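Local coordinates for protein integral membrane indolylacetylinositol arabinosyltransferase EmbB (Mycolicibacterium smegmatis MC2 155, PDB 7BVC) that probably transfers arabinose units to build the arabinan of mycobacterial cell-wall arabinogalactan, and binds the antitubercular drug ethambutol, at residues 408-417 with 447-455. Sequence-based numbering, arbitrary orientation.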
ATOM      1  N   ALA B 408     -33.579 -18.563  24.045  1.00 49.71           N
ATOM      2  CA  ALA B 408     -33.415 -18.655  25.494  1.00 49.71           C
ATOM      3  C   ALA B 408     -34.054 -17.465  26.193  1.00 49.71           C
ATOM      4  O   ALA B 408     -34.696 -17.618  27.239  1.00 49.71           O
ATOM      5  CB  ALA B 408     -31.933 -18.750  25.854  1.00 49.71           C
ATOM      6  N   VAL B 409     -33.882 -16.267  25.633  1.00 51.09           N
ATOM      7  CA  VAL B 409     -34.499 -15.077  26.218  1.00 51.09           C
ATOM      8  C   VAL B 409     -36.018 -15.173  26.140  1.00 51.09           C
ATOM      9  O   VAL B 409     -36.729 -14.795  27.080  1.00 51.09           O
ATOM     10  CB  VAL B 409     -33.973 -13.807  25.523  1.00 51.09           C
ATOM     11  CG1 VAL B 409     -34.786 -12.596  25.937  1.00 51.09           C
ATOM     12  CG2 VAL B 409     -32.504 -13.599  25.841  1.00 51.09           C
ATOM     13  N   THR B 410     -36.540 -15.687  25.026  1.00 52.03           N
ATOM     14  CA  THR B 410     -37.984 -15.779  24.845  1.00 52.03           C
ATOM     15  C   THR B 410     -38.599 -16.785  25.813  1.00 52.03           C
ATOM     16  O   THR B 410     -39.469 -16.439  26.618  1.00 52.03           O
ATOM     17  CB  THR B 410     -38.306 -16.159  23.399  1.00 52.03           C
ATOM     18  OG1 THR B 410     -38.021 -15.052  22.538  1.00 52.03           O
ATOM     19  CG2 THR B 410     -39.769 -16.540  23.260  1.00 52.03           C
ATOM     20  N   SER B 411     -38.156 -18.041  25.747  1.00 52.89           N
ATOM     21  CA  SER B 411     -38.764 -19.089  26.559  1.00 52.89           C
ATOM     22  C   SER B 411     -38.385 -18.999  28.029  1.00 52.89           C
ATOM     23  O   SER B 411     -39.068 -19.596  28.868  1.00 52.89           O
ATOM     24  CB  SER B 411     -38.379 -20.463  26.014  1.00 52.89           C
ATOM     25  OG  SER B 411     -36.987 -20.690  26.147  1.00 52.89           O
ATOM     26  N   GLY B 412     -37.320 -18.277  28.362  1.00 53.57           N
ATOM     27  CA  GLY B 412     -36.891 -18.177  29.743  1.00 53.57           C
ATOM     28  C   GLY B 412     -36.216 -19.421  30.276  1.00 53.57           C
ATOM     29  O   GLY B 412     -36.474 -19.819  31.418  1.00 53.57           O
ATOM     30  N   ARG B 413     -35.355 -20.048  29.480  1.00 53.28           N
ATOM     31  CA  ARG B 413     -34.674 -21.275  29.863  1.00 53.28           C
ATOM     32  C   ARG B 413     -33.176 -21.112  29.644  1.00 53.28           C
ATOM     33  O   ARG B 413     -32.711 -20.132  29.057  1.00 53.28           O
ATOM     34  CB  ARG B 413     -35.200 -22.478  29.074  1.00 53.28           C
ATOM     35  CG  ARG B 413     -36.611 -22.890  29.442  1.00 53.28           C
ATOM     36  CD  ARG B 413     -37.034 -24.141  28.695  1.00 53.28           C
ATOM     37  NE  ARG B 413     -38.303 -24.667  29.188  1.00 53.28           N
ATOM     38  CZ  ARG B 413     -38.885 -25.767  28.724  1.00 53.28           C
ATOM     39  NH1 ARG B 413     -38.311 -26.462  27.754  1.00 53.28           N
ATOM     40  NH2 ARG B 413     -40.040 -26.173  29.229  1.00 53.28           N
ATOM     41  N   LEU B 414     -32.416 -22.095  30.125  1.00 52.76           N
ATOM     42  CA  LEU B 414     -30.966 -22.084  30.009  1.00 52.76           C
ATOM     43  C   LEU B 414     -30.420 -23.110  29.027  1.00 52.76           C
ATOM     44  O   LEU B 414     -29.227 -23.065  28.714  1.00 52.76           O
ATOM     45  CB  LEU B 414     -30.318 -22.318  31.382  1.00 52.76           C
ATOM     46  CG  LEU B 414     -30.143 -21.092  32.272  1.00 52.76           C
ATOM     47  CD1 LEU B 414     -29.837 -21.517  33.694  1.00 52.76           C
ATOM     48  CD2 LEU B 414     -29.038 -20.206  31.731  1.00 52.76           C
ATOM     49  N   THR B 415     -31.251 -24.035  28.537  1.00 50.63           N
ATOM     50  CA  THR B 415     -30.731 -25.066  27.640  1.00 50.63           C
ATOM     51  C   THR B 415     -30.324 -24.498  26.286  1.00 50.63           C
ATOM     52  O   THR B 415     -29.227 -24.838  25.804  1.00 50.63           O
ATOM     53  CB  THR B 415     -31.747 -26.204  27.509  1.00 50.63           C
ATOM     54  OG1 THR B 415     -32.028 -26.744  28.806  1.00 50.63           O
ATOM     55  CG2 THR B 415     -31.195 -27.307  26.624  1.00 50.63           C
ATOM     56  N   PRO B 416     -31.124 -23.660  25.613  1.00 49.95           N
ATOM     57  CA  PRO B 416     -30.605 -23.007  24.402  1.00 49.95           C
ATOM     58  C   PRO B 416     -29.412 -22.112  24.678  1.00 49.95           C
ATOM     59  O   PRO B 416     -28.501 -22.039  23.846  1.00 49.95           O
ATOM     60  CB  PRO B 416     -31.809 -22.208  23.879  1.00 49.95           C
ATOM     61  CG  PRO B 416     -32.785 -22.178  24.989  1.00 49.95           C
ATOM     62  CD  PRO B 416     -32.567 -23.409  25.781  1.00 49.95           C
ATOM     63  N   ALA B 417     -29.381 -21.435  25.829  1.00 50.06           N
ATOM     64  CA  ALA B 417     -28.215 -20.640  26.188  1.00 50.06           C
ATOM     65  C   ALA B 417     -27.001 -21.504  26.492  1.00 50.06           C
ATOM     66  O   ALA B 417     -25.876 -20.994  26.483  1.00 50.06           O
ATOM     67  CB  ALA B 417     -28.534 -19.749  27.388  1.00 50.06           C
ATOM     68  N   PRO B 447     -29.790 -10.310  29.659  1.00 62.89           N
ATOM     69  CA  PRO B 447     -31.007 -11.121  29.811  1.00 62.89           C
ATOM     70  C   PRO B 447     -30.740 -12.582  30.128  1.00 62.89           C
ATOM     71  O   PRO B 447     -31.695 -13.319  30.394  1.00 62.89           O
ATOM     72  CB  PRO B 447     -31.695 -10.970  28.450  1.00 62.89           C
ATOM     73  CG  PRO B 447     -30.586 -10.765  27.511  1.00 62.89           C
ATOM     74  CD  PRO B 447     -29.591  -9.921  28.249  1.00 62.89           C
ATOM     75  N   ILE B 448     -29.486 -13.026  30.110  1.00 61.78           N
ATOM     76  CA  ILE B 448     -29.149 -14.375  30.550  1.00 61.78           C
ATOM     77  C   ILE B 448     -28.768 -14.388  32.024  1.00 61.78           C
ATOM     78  O   ILE B 448     -29.089 -15.333  32.749  1.00 61.78           O
ATOM     79  CB  ILE B 448     -28.027 -14.956  29.666  1.00 61.78           C
ATOM     80  CG1 ILE B 448     -28.542 -15.192  28.245  1.00 61.78           C
ATOM     81  CG2 ILE B 448     -27.494 -16.253  30.244  1.00 61.78           C
ATOM     82  CD1 ILE B 448     -29.724 -16.126  28.173  1.00 61.78           C
ATOM     83  N   LEU B 449     -28.089 -13.339  32.493  1.00 64.45           N
ATOM     84  CA  LEU B 449     -27.927 -13.165  33.932  1.00 64.45           C
ATOM     85  C   LEU B 449     -29.279 -12.998  34.610  1.00 64.45           C
ATOM     86  O   LEU B 449     -29.488 -13.488  35.726  1.00 64.45           O
ATOM     87  CB  LEU B 449     -27.029 -11.964  34.221  1.00 64.45           C
ATOM     88  CG  LEU B 449     -25.524 -12.204  34.128  1.00 64.45           C
ATOM     89  CD1 LEU B 449     -24.774 -10.891  34.233  1.00 64.45           C
ATOM     90  CD2 LEU B 449     -25.082 -13.161  35.217  1.00 64.45           C
ATOM     91  N   ARG B 450     -30.212 -12.310  33.946  1.00 64.82           N
ATOM     92  CA  ARG B 450     -31.555 -12.163  34.497  1.00 64.82           C
ATOM     93  C   ARG B 450     -32.277 -13.498  34.626  1.00 64.82           C
ATOM     94  O   ARG B 450     -33.233 -13.599  35.401  1.00 64.82           O
ATOM     95  CB  ARG B 450     -32.374 -11.207  33.629  1.00 64.82           C
ATOM     96  CG  ARG B 450     -33.524 -10.540  34.362  1.00 64.82           C
ATOM     97  CD  ARG B 450     -34.084  -9.368  33.572  1.00 64.82           C
ATOM     98  NE  ARG B 450     -33.126  -8.276  33.453  1.00 64.82           N
ATOM     99  CZ  ARG B 450     -32.821  -7.671  32.311  1.00 64.82           C
ATOM    100  NH1 ARG B 450     -33.399  -8.051  31.180  1.00 64.82           N
ATOM    101  NH2 ARG B 450     -31.936  -6.684  32.297  1.00 64.82           N
ATOM    102  N   ILE B 451     -31.846 -14.516  33.888  1.00 60.96           N
ATOM    103  CA  ILE B 451     -32.426 -15.851  34.005  1.00 60.96           C
ATOM    104  C   ILE B 451     -31.687 -16.684  35.042  1.00 60.96           C
ATOM    105  O   ILE B 451     -32.305 -17.421  35.814  1.00 60.96           O
ATOM    106  CB  ILE B 451     -32.428 -16.542  32.626  1.00 60.96           C
ATOM    107  CG1 ILE B 451     -33.411 -15.855  31.681  1.00 60.96           C
ATOM    108  CG2 ILE B 451     -32.770 -18.013  32.763  1.00 60.96           C
ATOM    109  CD1 ILE B 451     -33.188 -16.197  30.229  1.00 60.96           C
ATOM    110  N   VAL B 452     -30.357 -16.579  35.065  1.00 63.69           N
ATOM    111  CA  VAL B 452     -29.567 -17.354  36.019  1.00 63.69           C
ATOM    112  C   VAL B 452     -29.874 -16.916  37.445  1.00 63.69           C
ATOM    113  O   VAL B 452     -30.161 -17.744  38.318  1.00 63.69           O
ATOM    114  CB  VAL B 452     -28.066 -17.231  35.702  1.00 63.69           C
ATOM    115  CG1 VAL B 452     -27.248 -17.921  36.775  1.00 63.69           C
ATOM    116  CG2 VAL B 452     -27.763 -17.833  34.344  1.00 63.69           C
ATOM    117  N   MET B 453     -29.820 -15.607  37.707  1.00 68.11           N
ATOM    118  CA  MET B 453     -30.089 -15.104  39.050  1.00 68.11           C
ATOM    119  C   MET B 453     -31.538 -15.294  39.474  1.00 68.11           C
ATOM    120  O   MET B 453     -31.848 -15.104  40.654  1.00 68.11           O
ATOM    121  CB  MET B 453     -29.719 -13.622  39.140  1.00 68.11           C
ATOM    122  CG  MET B 453     -28.271 -13.322  38.798  1.00 68.11           C
ATOM    123  SD  MET B 453     -27.101 -14.168  39.878  1.00 68.11           S
ATOM    124  CE  MET B 453     -27.335 -13.266  41.407  1.00 68.11           C
ATOM    125  N   ARG B 454     -32.423 -15.662  38.552  1.00 66.53           N
ATOM    126  CA  ARG B 454     -33.823 -15.921  38.859  1.00 66.53           C
ATOM    127  C   ARG B 454     -34.107 -17.396  39.099  1.00 66.53           C
ATOM    128  O   ARG B 454     -34.908 -17.734  39.975  1.00 66.53           O
ATOM    129  CB  ARG B 454     -34.711 -15.404  37.724  1.00 66.53           C
ATOM    130  CG  ARG B 454     -36.154 -15.861  37.780  1.00 66.53           C
ATOM    131  CD  ARG B 454     -36.928 -15.309  36.600  1.00 66.53           C
ATOM    132  NE  ARG B 454     -36.702 -13.876  36.432  1.00 66.53           N
ATOM    133  CZ  ARG B 454     -36.756 -13.241  35.267  1.00 66.53           C
ATOM    134  NH1 ARG B 454     -37.027 -13.911  34.155  1.00 66.53           N
ATOM    135  NH2 ARG B 454     -36.536 -11.935  35.211  1.00 66.53           N
ATOM    136  N   ARG B 455     -33.460 -18.283  38.345  1.00 64.64           N
ATOM    137  CA  ARG B 455     -33.625 -19.717  38.546  1.00 64.64           C
ATOM    138  C   ARG B 455     -32.710 -20.280  39.622  1.00 64.64           C
ATOM    139  O   ARG B 455     -32.942 -21.400  40.086  1.00 64.64           O
ATOM    140  CB  ARG B 455     -33.382 -20.471  37.235  1.00 64.64           C
ATOM    141  CG  ARG B 455     -34.236 -19.992  36.079  1.00 64.64           C
ATOM    142  CD  ARG B 455     -34.271 -21.023  34.967  1.00 64.64           C
ATOM    143  NE  ARG B 455     -35.365 -21.972  35.141  1.00 64.64           N
ATOM    144  CZ  ARG B 455     -36.402 -22.075  34.318  1.00 64.64           C
ATOM    145  NH1 ARG B 455     -36.487 -21.288  33.256  1.00 64.64           N
ATOM    146  NH2 ARG B 455     -37.352 -22.967  34.553  1.00 64.64           N
TER
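Ile448 and Ile451 of helix 446-455 both pack against segment 408-417, Ile451 at the turn around Gly412 and Ile448 on the helices that flank it. Bent at CG1 (chi2 -58°), Ile448 brings CD1 between two helices, 3.9 Å from Ala417 CB and 4.1 Å from Ala408 CB. Ile451 is stretched out instead (chi2 163°) and carries its CD1 up to the backbone, 3.6 Å from Ala408 O, while its other branch, CG2, lies 4.1 Å from Leu414 CG. Leu414 and Ile451 run past each other in opposite directions; Leu414 then crosses Val452 at roughly a right angle, CD2 to Val452 CG2 3.8 Å. At the other end Val409 leans its CG2 methyl on the ring of Pro447, 3.8 Å from CB, with a bound cardiolipin close to that proline.

Here a short link joins two consecutive helices of the GT-C-type membrane module: helix 391-411 stops, the chain turns through Gly412 with positive phi (74°), and helix 415-428 follows, with helix 446-455 packed against the link. Ala408 O takes the N-H of Gly412 and, weakly, that of Arg413, closing the last turn of the first helix at the same carbonyl that Ile451 CD1 touches.

The polar part gathers round two arginines. Arg455 reaches over to the turn, its NH1 4.1 Å from Arg413 CG, but its very short approach to Gly412 O is doubtful. The extended Arg413 side chain puts NH2 in a salt bridge with Asp247 and a hydrogen bond to Arg249 O. Asp244 and Asp247 also touch Arg455, which probably eases the like charges of the pair. Outside this contact, Arg450 and Arg454 each pair with an acidic side chain of another protein chain.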